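Local coordinates for protein 2-oxoglutarate-dependent dioxygenase DAO (PDB 6KUN) that probably uses iron(II) and 2-oxoglutarate to oxidise the auxin indole-3-acetic acid irreversibly to inactive 2-oxoindole-3-acetic acid, at residues Met49-Asp58 against Cys151-Asn159; Tyr120-Ile128 against Val243-Ala251. All coordinates share one frame; numbering follows the deposited sequence.

Interaction 1: residues Met49-Asp58 against Cys151-Asn159. With AKG (2-oxoglutaric acid), chain G; IAC (1H-indol-3-ylacetic acid), chain H.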
loop_
_atom_site.group_PDB
_atom_site.type_symbol
_atom_site.label_atom_id
_atom_site.label_comp_id
_atom_site.label_asym_id
_atom_site.label_seq_id
_atom_site.Cartn_x
_atom_site.Cartn_y
_atom_site.Cartn_z
ATOM N N MET B 49 6.132 7.963 3.887
ATOM C CA MET B 49 6.567 7.443 5.177
ATOM C C MET B 49 6.795 5.937 5.122
ATOM O O MET B 49 7.731 5.418 5.740
ATOM C CB MET B 49 5.531 7.775 6.246
ATOM C CG MET B 49 5.896 7.268 7.604
ATOM S SD MET B 49 7.398 8.119 8.123
ATOM C CE MET B 49 7.504 7.506 9.805
ATOM N N LYS B 50 5.939 5.204 4.410
ATOM C CA LYS B 50 6.162 3.763 4.278
ATOM C C LYS B 50 7.539 3.476 3.688
ATOM O O LYS B 50 8.253 2.586 4.165
ATOM C CB LYS B 50 5.063 3.140 3.395
ATOM C CG LYS B 50 5.150 1.632 3.294
ATOM C CD LYS B 50 4.194 1.058 2.240
ATOM C CE LYS B 50 2.726 1.258 2.599
ATOM N NZ LYS B 50 1.842 1.141 1.396
ATOM N N ALA B 51 7.943 4.250 2.683
ATOM C CA ALA B 51 9.267 4.096 2.085
ATOM C C ALA B 51 10.371 4.529 3.051
ATOM O O ALA B 51 11.384 3.841 3.204
ATOM C CB ALA B 51 9.343 4.910 0.802
ATOM N N ALA B 52 10.193 5.667 3.720
ATOM C CA ALA B 52 11.214 6.157 4.634
ATOM C C ALA B 52 11.458 5.171 5.773
ATOM O O ALA B 52 12.608 4.889 6.125
ATOM C CB ALA B 52 10.805 7.521 5.205
ATOM N N VAL B 53 10.393 4.635 6.363
ATOM C CA VAL B 53 10.573 3.687 7.459
ATOM C C VAL B 53 11.299 2.437 6.980
ATOM O O VAL B 53 12.153 1.875 7.688
ATOM C CB VAL B 53 9.217 3.343 8.087
ATOM C CG1 VAL B 53 9.396 2.265 9.141
ATOM C CG2 VAL B 53 8.620 4.591 8.760
ATOM N N ARG B 54 10.954 1.961 5.790
ATOM C CA ARG B 54 11.676 0.822 5.226
ATOM C C ARG B 54 13.120 1.164 4.906
ATOM O O ARG B 54 13.992 0.320 5.113
ATOM C CB ARG B 54 10.931 0.311 4.000
ATOM C CG ARG B 54 9.897 -0.763 4.401
ATOM C CD ARG B 54 8.633 -0.768 3.571
ATOM N NE ARG B 54 8.889 -0.587 2.151
ATOM C CZ ARG B 54 7.995 -0.814 1.191
ATOM N NH1 ARG B 54 6.777 -1.256 1.495
ATOM N NH2 ARG B 54 8.324 -0.612 -0.077
ATOM N N ALA B 55 13.390 2.403 4.489
ATOM C CA ALA B 55 14.764 2.846 4.281
ATOM C C ALA B 55 15.544 2.874 5.595
ATOM O O ALA B 55 16.689 2.415 5.655
ATOM C CB ALA B 55 14.768 4.225 3.631
ATOM N N LEU B 56 14.924 3.354 6.668
ATOM C CA LEU B 56 15.577 3.357 7.962
ATOM C C LEU B 56 15.949 1.946 8.378
ATOM O O LEU B 56 17.053 1.693 8.878
ATOM C CB LEU B 56 14.678 3.984 9.024
ATOM C CG LEU B 56 14.599 5.485 9.038
ATOM C CD1 LEU B 56 13.645 5.862 10.174
ATOM C CD2 LEU B 56 16.003 6.100 9.178
ATOM N N PHE B 57 14.992 1.015 8.275
ATOM C CA PHE B 57 15.292 -0.339 8.746
ATOM C C PHE B 57 16.215 -1.080 7.777
ATOM O O PHE B 57 16.841 -2.064 8.178
ATOM C CB PHE B 57 14.038 -1.138 8.980
ATOM C CG PHE B 57 13.343 -0.775 10.253
ATOM C CD1 PHE B 57 13.972 -0.941 11.464
ATOM C CD2 PHE B 57 12.078 -0.253 10.220
ATOM C CE1 PHE B 57 13.343 -0.582 12.634
ATOM C CE2 PHE B 57 11.424 0.073 11.398
ATOM C CZ PHE B 57 12.070 -0.077 12.605
ATOM N N ASP B 58 16.322 -0.619 6.537
ATOM C CA ASP B 58 17.278 -1.213 5.601
ATOM C C ASP B 58 18.681 -0.633 5.728
ATOM O O ASP B 58 19.574 -1.018 4.968
ATOM C CB ASP B 58 16.793 -1.044 4.165
ATOM C CG ASP B 58 15.692 -2.033 3.804
ATOM O OD1 ASP B 58 15.494 -3.028 4.541
ATOM O OD2 ASP B 58 15.039 -1.807 2.775
ATOM N N CYS B 151 4.251 11.998 24.779
ATOM C CA CYS B 151 3.961 10.963 23.788
ATOM C C CYS B 151 5.237 10.226 23.438
ATOM O O CYS B 151 6.340 10.780 23.509
ATOM C CB CYS B 151 3.366 11.534 22.488
ATOM S SG CYS B 151 1.670 12.181 22.611
ATOM N N GLN B 152 5.084 8.960 23.057
ATOM C CA GLN B 152 6.169 8.192 22.445
ATOM C C GLN B 152 5.793 7.793 21.013
ATOM O O GLN B 152 4.686 7.306 20.760
ATOM C CB GLN B 152 6.510 6.958 23.293
ATOM C CG GLN B 152 7.472 5.963 22.583
ATOM C CD GLN B 152 8.823 5.790 23.259
ATOM O OE1 GLN B 152 9.102 6.400 24.295
ATOM N NE2 GLN B 152 9.673 4.958 22.672
ATOM N N PHE B 153 6.701 8.051 20.089
ATOM C CA PHE B 153 6.550 7.707 18.682
ATOM C C PHE B 153 7.472 6.532 18.441
ATOM O O PHE B 153 8.639 6.583 18.838
ATOM C CB PHE B 153 6.917 8.888 17.783
ATOM C CG PHE B 153 6.803 8.590 16.293
ATOM C CD1 PHE B 153 5.568 8.392 15.704
ATOM C CD2 PHE B 153 7.926 8.553 15.494
ATOM C CE1 PHE B 153 5.462 8.137 14.342
ATOM C CE2 PHE B 153 7.814 8.305 14.144
ATOM C CZ PHE B 153 6.607 8.099 13.569
ATOM N N ARG B 154 6.955 5.463 17.852
ATOM C CA ARG B 154 7.780 4.277 17.604
ATOM C C ARG B 154 7.614 3.787 16.165
ATOM O O ARG B 154 6.510 3.769 15.608
ATOM C CB ARG B 154 7.426 3.166 18.560
ATOM C CG ARG B 154 8.549 2.341 19.074
ATOM C CD ARG B 154 7.994 1.188 19.932
ATOM N NE ARG B 154 7.858 1.514 21.354
ATOM C CZ ARG B 154 7.170 0.777 22.227
ATOM N NH1 ARG B 154 6.537 -0.318 21.821
ATOM N NH2 ARG B 154 7.101 1.141 23.499
ATOM N N MET B 155 8.733 3.436 15.559
ATOM C CA MET B 155 8.790 2.754 14.269
ATOM C C MET B 155 9.336 1.372 14.563
ATOM O O MET B 155 10.369 1.253 15.248
ATOM C CB MET B 155 9.658 3.521 13.272
ATOM C CG MET B 155 9.062 4.868 12.873
ATOM S SD MET B 155 10.207 5.946 11.938
ATOM C CE MET B 155 11.527 6.267 13.138
ATOM N N ASN B 156 8.618 0.343 14.110
ATOM C CA ASN B 156 8.934 -1.024 14.512
ATOM C C ASN B 156 9.179 -1.911 13.283
ATOM O O ASN B 156 8.521 -1.768 12.249
ATOM C CB ASN B 156 7.802 -1.701 15.331
ATOM C CG ASN B 156 7.227 -0.812 16.435
ATOM O OD1 ASN B 156 7.902 -0.472 17.395
ATOM N ND2 ASN B 156 5.946 -0.464 16.304
ATOM N N ARG B 157 10.058 -2.894 13.445
ATOM C CA ARG B 157 10.208 -3.959 12.460
ATOM C C ARG B 157 10.358 -5.293 13.171
ATOM O O ARG B 157 11.200 -5.441 14.061
ATOM C CB ARG B 157 11.411 -3.717 11.557
ATOM C CG ARG B 157 11.511 -4.668 10.415
ATOM C CD ARG B 157 12.544 -4.212 9.415
ATOM N NE ARG B 157 13.885 -4.659 9.741
ATOM C CZ ARG B 157 14.841 -4.873 8.830
ATOM N NH1 ARG B 157 14.580 -4.684 7.551
ATOM N NH2 ARG B 157 16.039 -5.278 9.205
ATOM N N TYR B 158 9.527 -6.254 12.784
ATOM C CA TYR B 158 9.618 -7.638 13.271
ATOM C C TYR B 158 10.170 -8.473 12.122
ATOM O O TYR B 158 9.563 -8.553 11.051
ATOM C CB TYR B 158 8.259 -8.158 13.771
ATOM C CG TYR B 158 7.616 -7.251 14.818
ATOM C CD1 TYR B 158 7.009 -6.057 14.444
ATOM C CD2 TYR B 158 7.633 -7.574 16.168
ATOM C CE1 TYR B 158 6.441 -5.215 15.376
ATOM C CE2 TYR B 158 7.071 -6.737 17.112
ATOM C CZ TYR B 158 6.470 -5.560 16.707
ATOM O OH TYR B 158 5.896 -4.715 17.633
ATOM N N ASN B 159 11.346 -9.046 12.321
ATOM C CA ASN B 159 12.060 -9.735 11.248
ATOM C C ASN B 159 11.650 -11.198 11.194
ATOM O O ASN B 159 12.360 -12.108 11.617
ATOM C CB ASN B 159 13.558 -9.570 11.441
ATOM C CG ASN B 159 13.986 -8.150 11.225
ATOM O OD1 ASN B 159 13.749 -7.595 10.154
ATOM N ND2 ASN B 159 14.570 -7.539 12.250
HETATM C C1 AKG G . 1.543 -2.296 20.458
HETATM O O1 AKG G . 0.977 -1.538 19.640
HETATM O O2 AKG G . 1.832 -1.922 21.615
HETATM C C2 AKG G . 1.875 -3.658 20.051
HETATM O O5 AKG G . 1.416 -4.610 20.659
HETATM C C3 AKG G . 2.792 -3.881 18.871
HETATM C C4 AKG G . 2.436 -2.901 17.759
HETATM C C5 AKG G . 3.335 -3.142 16.570
HETATM O O3 AKG G . 2.824 -3.579 15.515
HETATM O O4 AKG G . 4.555 -2.895 16.685
HETATM C C IAC H . 5.381 -1.036 30.235
HETATM C C1 IAC H . 6.571 -0.787 29.638
HETATM C C2 IAC H . 7.490 -1.839 29.395
HETATM C C3 IAC H . 7.168 -3.123 29.761
HETATM C C4 IAC H . 5.946 -3.375 30.358
HETATM C C5 IAC H . 5.084 -2.336 30.606
HETATM C C7 IAC H . 6.632 0.530 29.387
HETATM C C8 IAC H . 5.467 1.129 29.830
HETATM C C17 IAC H . 7.695 1.424 28.755
HETATM C C18 IAC H . 7.661 1.400 27.237
HETATM N N IAC H . 4.690 0.147 30.359
HETATM O O2 IAC H . 8.758 1.471 26.616
HETATM O O3 IAC H . 6.565 1.339 26.617
HETATM O O HOH W 1 12.991 -2.357 5.960
#
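Phe57 and Arg157 form the tightest part of this contact. Arg157 CB stands 3.5 Å from the centroid of the Phe57 ring and only 2° off its normal, a CH-pi contact, while Arg157 CD comes 3.4 Å from Phe57 CB. With CG anti to the backbone N (chi1 -172°), the arginine chain runs back along the phenylalanine toward the helix end, its guanidinium nearly parallel to the ring and one face against Phe57 O. The far rim of the ring abuts the strand backbone, Phe57 CZ lying 3.4 Å from Met155 O near the ring plane. Further in, Met155 lies against the helix side chains: its SD touches Met49 CE and Val53 CG2, each at 3.8 Å, and its CE meets Leu56 CD1 at 3.7 Å. Toward solvent the grip slackens. Asp58 OD1 and Arg157 NH1 make a long salt bridge of 3.6 Å, their planes steeply inclined, and a water held by Arg54 O joins both weakly; Arg157 NH2 has its stronger partner in a salt bridge to Glu87. On the other strand face Asn156 and Tyr158 line the 2-oxoglutarate pocket of the jelly roll, Tyr158 OH donating a very short 2.5 Å bond to AKG O4. The axis of 49-57 crosses that of 151-158 at -64°, so helix 43-57 lies over the main sheet, where strand 151-158 runs between strands 86-92 and 242-249 and helix 111-138 packs beside Met49 and Phe153.

Interaction 2: residues Tyr120-Ile128 against Val243-Ala251. With AKG (2-oxoglutaric acid), chain G.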
loop_
_atom_site.group_PDB
_atom_site.type_symbol
_atom_site.label_atom_id
_atom_site.label_comp_id
_atom_site.label_asym_id
_atom_site.label_seq_id
_atom_site.Cartn_x
_atom_site.Cartn_y
_atom_site.Cartn_z
ATOM N N TYR B 120 5.630 13.143 9.566
ATOM C CA TYR B 120 4.820 12.091 10.056
ATOM C C TYR B 120 4.642 12.149 11.577
ATOM O O TYR B 120 3.567 12.086 12.031
ATOM C CB TYR B 120 5.292 10.722 9.586
ATOM C CG TYR B 120 4.197 9.779 9.338
ATOM C CD1 TYR B 120 3.525 9.836 8.176
ATOM C CD2 TYR B 120 3.810 8.846 10.261
ATOM C CE1 TYR B 120 2.528 8.993 7.904
ATOM C CE2 TYR B 120 2.786 7.980 9.989
ATOM C CZ TYR B 120 2.167 8.070 8.789
ATOM O OH TYR B 120 1.141 7.316 8.376
ATOM N N ALA B 121 5.712 12.268 12.318
ATOM C CA ALA B 121 5.614 12.309 13.784
ATOM C C ALA B 121 4.700 13.450 14.206
ATOM O O ALA B 121 3.773 13.273 15.027
ATOM C CB ALA B 121 6.999 12.464 14.426
ATOM N N GLU B 122 4.911 14.616 13.611
ATOM C CA GLU B 122 4.084 15.775 13.904
ATOM C C GLU B 122 2.616 15.514 13.565
ATOM O O GLU B 122 1.726 15.830 14.371
ATOM C CB GLU B 122 4.617 16.969 13.110
ATOM C CG GLU B 122 5.901 17.532 13.664
ATOM C CD GLU B 122 6.566 18.508 12.695
ATOM O OE1 GLU B 122 6.108 18.629 11.532
ATOM O OE2 GLU B 122 7.566 19.140 13.098
ATOM N N ARG B 123 2.347 14.922 12.377
ATOM C CA ARG B 123 0.973 14.677 11.970
ATOM C C ARG B 123 0.309 13.632 12.862
ATOM O O ARG B 123 -0.878 13.761 13.232
ATOM C CB ARG B 123 0.905 14.248 10.504
ATOM C CG ARG B 123 1.440 15.278 9.540
ATOM C CD ARG B 123 0.671 16.550 9.652
ATOM N NE ARG B 123 -0.740 16.304 9.404
ATOM C CZ ARG B 123 -1.284 16.306 8.197
ATOM N NH1 ARG B 123 -0.529 16.556 7.128
ATOM N NH2 ARG B 123 -2.581 16.064 8.064
ATOM N N MET B 124 1.051 12.598 13.224
ATOM C CA MET B 124 0.510 11.609 14.139
ATOM C C MET B 124 0.232 12.201 15.509
ATOM O O MET B 124 -0.732 11.797 16.189
ATOM C CB MET B 124 1.486 10.453 14.278
ATOM C CG MET B 124 1.619 9.599 13.077
ATOM S SD MET B 124 0.812 8.033 13.354
ATOM C CE MET B 124 2.138 7.123 14.077
ATOM N N HIS B 125 1.050 13.156 15.940
ATOM C CA HIS B 125 0.759 13.801 17.211
ATOM C C HIS B 125 -0.584 14.540 17.157
ATOM O O HIS B 125 -1.415 14.410 18.059
ATOM C CB HIS B 125 1.868 14.758 17.592
ATOM C CG HIS B 125 1.585 15.469 18.869
ATOM N ND1 HIS B 125 1.360 16.822 18.939
ATOM C CD2 HIS B 125 1.417 14.995 20.119
ATOM C CE1 HIS B 125 1.083 17.147 20.181
ATOM N NE2 HIS B 125 1.143 16.058 20.916
ATOM N N SER B 126 -0.795 15.349 16.109
ATOM C CA SER B 126 -2.059 16.058 15.946
ATOM C C SER B 126 -3.234 15.081 15.903
ATOM O O SER B 126 -4.302 15.351 16.476
ATOM C CB SER B 126 -2.035 16.886 14.655
ATOM O OG SER B 126 -1.099 17.945 14.734
ATOM N N LEU B 127 -3.039 13.940 15.241
ATOM C CA LEU B 127 -4.094 12.948 15.147
ATOM C C LEU B 127 -4.454 12.432 16.528
ATOM O O LEU B 127 -5.626 12.407 16.891
ATOM C CB LEU B 127 -3.694 11.827 14.202
ATOM C CG LEU B 127 -4.666 10.665 14.016
ATOM C CD1 LEU B 127 -6.046 11.151 13.578
ATOM C CD2 LEU B 127 -4.100 9.676 13.018
ATOM N N ILE B 128 -3.471 12.044 17.334
ATOM C CA ILE B 128 -3.806 11.372 18.586
ATOM C C ILE B 128 -4.415 12.380 19.555
ATOM O O ILE B 128 -5.280 12.022 20.348
ATOM C CB ILE B 128 -2.577 10.653 19.150
ATOM C CG1 ILE B 128 -2.894 9.545 20.157
ATOM C CG2 ILE B 128 -1.599 11.665 19.758
ATOM C CD1 ILE B 128 -4.287 9.011 20.175
ATOM N N VAL B 243 6.331 -4.233 9.340
ATOM C CA VAL B 243 6.715 -2.887 9.740
ATOM C C VAL B 243 5.478 -2.125 10.202
ATOM O O VAL B 243 4.402 -2.182 9.574
ATOM C CB VAL B 243 7.446 -2.139 8.614
ATOM C CG1 VAL B 243 7.657 -0.725 9.010
ATOM C CG2 VAL B 243 8.784 -2.832 8.343
ATOM N N SER B 244 5.627 -1.432 11.324
ATOM C CA SER B 244 4.516 -0.684 11.865
ATOM C C SER B 244 5.012 0.615 12.451
ATOM O O SER B 244 6.200 0.790 12.714
ATOM C CB SER B 244 3.742 -1.491 12.933
ATOM O OG SER B 244 4.488 -1.699 14.100
ATOM N N ILE B 245 4.072 1.529 12.637
ATOM C CA ILE B 245 4.326 2.836 13.221
ATOM C C ILE B 245 3.262 3.047 14.292
ATOM O O ILE B 245 2.062 2.764 14.077
ATOM C CB ILE B 245 4.254 3.922 12.144
ATOM C CG1 ILE B 245 5.152 3.563 10.962
ATOM C CG2 ILE B 245 4.667 5.232 12.671
ATOM C CD1 ILE B 245 4.899 4.397 9.774
ATOM N N ALA B 246 3.694 3.569 15.432
ATOM C CA ALA B 246 2.761 3.810 16.527
ATOM C C ALA B 246 3.057 5.116 17.234
ATOM O O ALA B 246 4.219 5.527 17.358
ATOM C CB ALA B 246 2.786 2.654 17.565
ATOM N N MET B 247 2.005 5.769 17.691
ATOM C CA MET B 247 2.108 6.956 18.523
ATOM C C MET B 247 1.355 6.686 19.818
ATOM O O MET B 247 0.156 6.369 19.791
ATOM C CB MET B 247 1.503 8.169 17.809
ATOM C CG MET B 247 1.614 9.451 18.633
ATOM S SD MET B 247 3.293 10.084 18.874
ATOM C CE MET B 247 3.518 10.921 17.312
ATOM N N PHE B 248 2.059 6.761 20.929
ATOM C CA PHE B 248 1.517 6.474 22.266
ATOM C C PHE B 248 1.303 7.787 23.003
ATOM O O PHE B 248 2.257 8.505 23.282
ATOM C CB PHE B 248 2.424 5.565 23.070
ATOM C CG PHE B 248 2.767 4.277 22.378
ATOM C CD1 PHE B 248 3.795 4.217 21.457
ATOM C CD2 PHE B 248 2.071 3.116 22.670
ATOM C CE1 PHE B 248 4.128 3.029 20.850
ATOM C CE2 PHE B 248 2.419 1.914 22.053
ATOM C CZ PHE B 248 3.446 1.886 21.132
ATOM N N LEU B 249 0.043 8.110 23.259
ATOM C CA LEU B 249 -0.321 9.196 24.154
ATOM C C LEU B 249 -0.304 8.650 25.576
ATOM O O LEU B 249 -1.081 7.736 25.901
ATOM C CB LEU B 249 -1.703 9.722 23.830
ATOM C CG LEU B 249 -2.042 11.193 23.871
ATOM C CD1 LEU B 249 -3.579 11.303 23.997
ATOM C CD2 LEU B 249 -1.400 12.023 24.852
ATOM N N LEU B 250 0.568 9.208 26.417
ATOM C CA LEU B 250 0.919 8.569 27.681
ATOM C C LEU B 250 0.079 9.043 28.864
ATOM O O LEU B 250 -0.703 8.265 29.411
ATOM C CB LEU B 250 2.410 8.759 27.966
ATOM C CG LEU B 250 3.380 8.267 26.895
ATOM C CD1 LEU B 250 4.825 8.709 27.136
ATOM C CD2 LEU B 250 3.315 6.758 26.791
ATOM N N ALA B 251 0.279 10.275 29.315
ATOM C CA ALA B 251 -0.374 10.764 30.530
ATOM C C ALA B 251 -0.216 12.269 30.615
ATOM O O ALA B 251 0.475 12.844 29.777
ATOM C CB ALA B 251 0.206 10.099 31.778
HETATM C C1 AKG G . 1.543 -2.296 20.458
HETATM O O1 AKG G . 0.977 -1.538 19.640
HETATM O O2 AKG G . 1.832 -1.922 21.615
HETATM C C2 AKG G . 1.875 -3.658 20.051
HETATM O O5 AKG G . 1.416 -4.610 20.659
HETATM C C3 AKG G . 2.792 -3.881 18.871
HETATM C C4 AKG G . 2.436 -2.901 17.759
HETATM C C5 AKG G . 3.335 -3.142 16.570
HETATM O O3 AKG G . 2.824 -3.579 15.515
HETATM O O4 AKG G . 4.555 -2.895 16.685
#
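Met247 is the main bump of this contact, pushing its methyl into a hollow on segment 120-128 of helix 111-138, bounded by Ala121, Met124 and His125. Its CE rests 3.3 Å from Ala121 O and 3.7 Å from Met124 CB, and also nears the backbone N of His125. Met247 CG is anti to the backbone N (chi1 -179°), which starts the chain out from the strand, and bends at chi2 and chi3 then fold the thioether so that CE lies against the helix backbone.

The complementary bump is Met124, whose CE comes down between Ile245 and Met247: it is 3.5 Å from Ile245 CG2, tighter than usual for two carbons, and 3.9 Å from Met247 CB. The two methionines therefore interlock, each methyl set beside the stem of the other. Nearer the N-terminal end of the strand Ile245 CD1 approaches Tyr120 CE2 obliquely at 4.2 Å.

At the other end Ile128 fills the notch between Met247 and Leu249, with CG2 4.1 Å from Met247 CG and CG1 3.9 Å from Leu249 CB. An alanine here would remove both branches and is likely to open a gap between these two strand side chains, leaving Leu249 freer to shift.

All nine touching residues are buried. On the reverse face of the strand, Ser244 and Phe248 point into the 2-oxoglutarate pocket, the edge of the Phe248 ring facing AKG O2. The axes of segments 120-128 and 243-249 come within 8.9 Å and cross at -48°, so helix 111-138 backs the main sheet of the jelly roll, where strand 242-249 lies between strands 151-158 and 179-183; Ile128 also touches Val181, and Met124 packs on Phe153.

How the interactions relate
Both interactions lay a helix on the same side of the main sheet, against neighbouring strands joined by backbone bonds such as Arg154 N to Ala246 O (2.8 Å). Interaction 2 is the deeper, its centre about 7 Å from that of the chain against 14 Å for interaction 1, and its side chains meet one another only through apolar atoms. Interaction 1 begins apolar but ends in charge and water at the exposed helix terminus. Phe153 bridges the two, its CE1 3.4 Å from Ile245 CG2. From the reverse strand faces both supply residues to the 2-oxoglutarate pocket, where Asn156 ND2 bonds to Ser244 OG while Asn156 OD1 is hydrogen-bonded to Tyr86 OH.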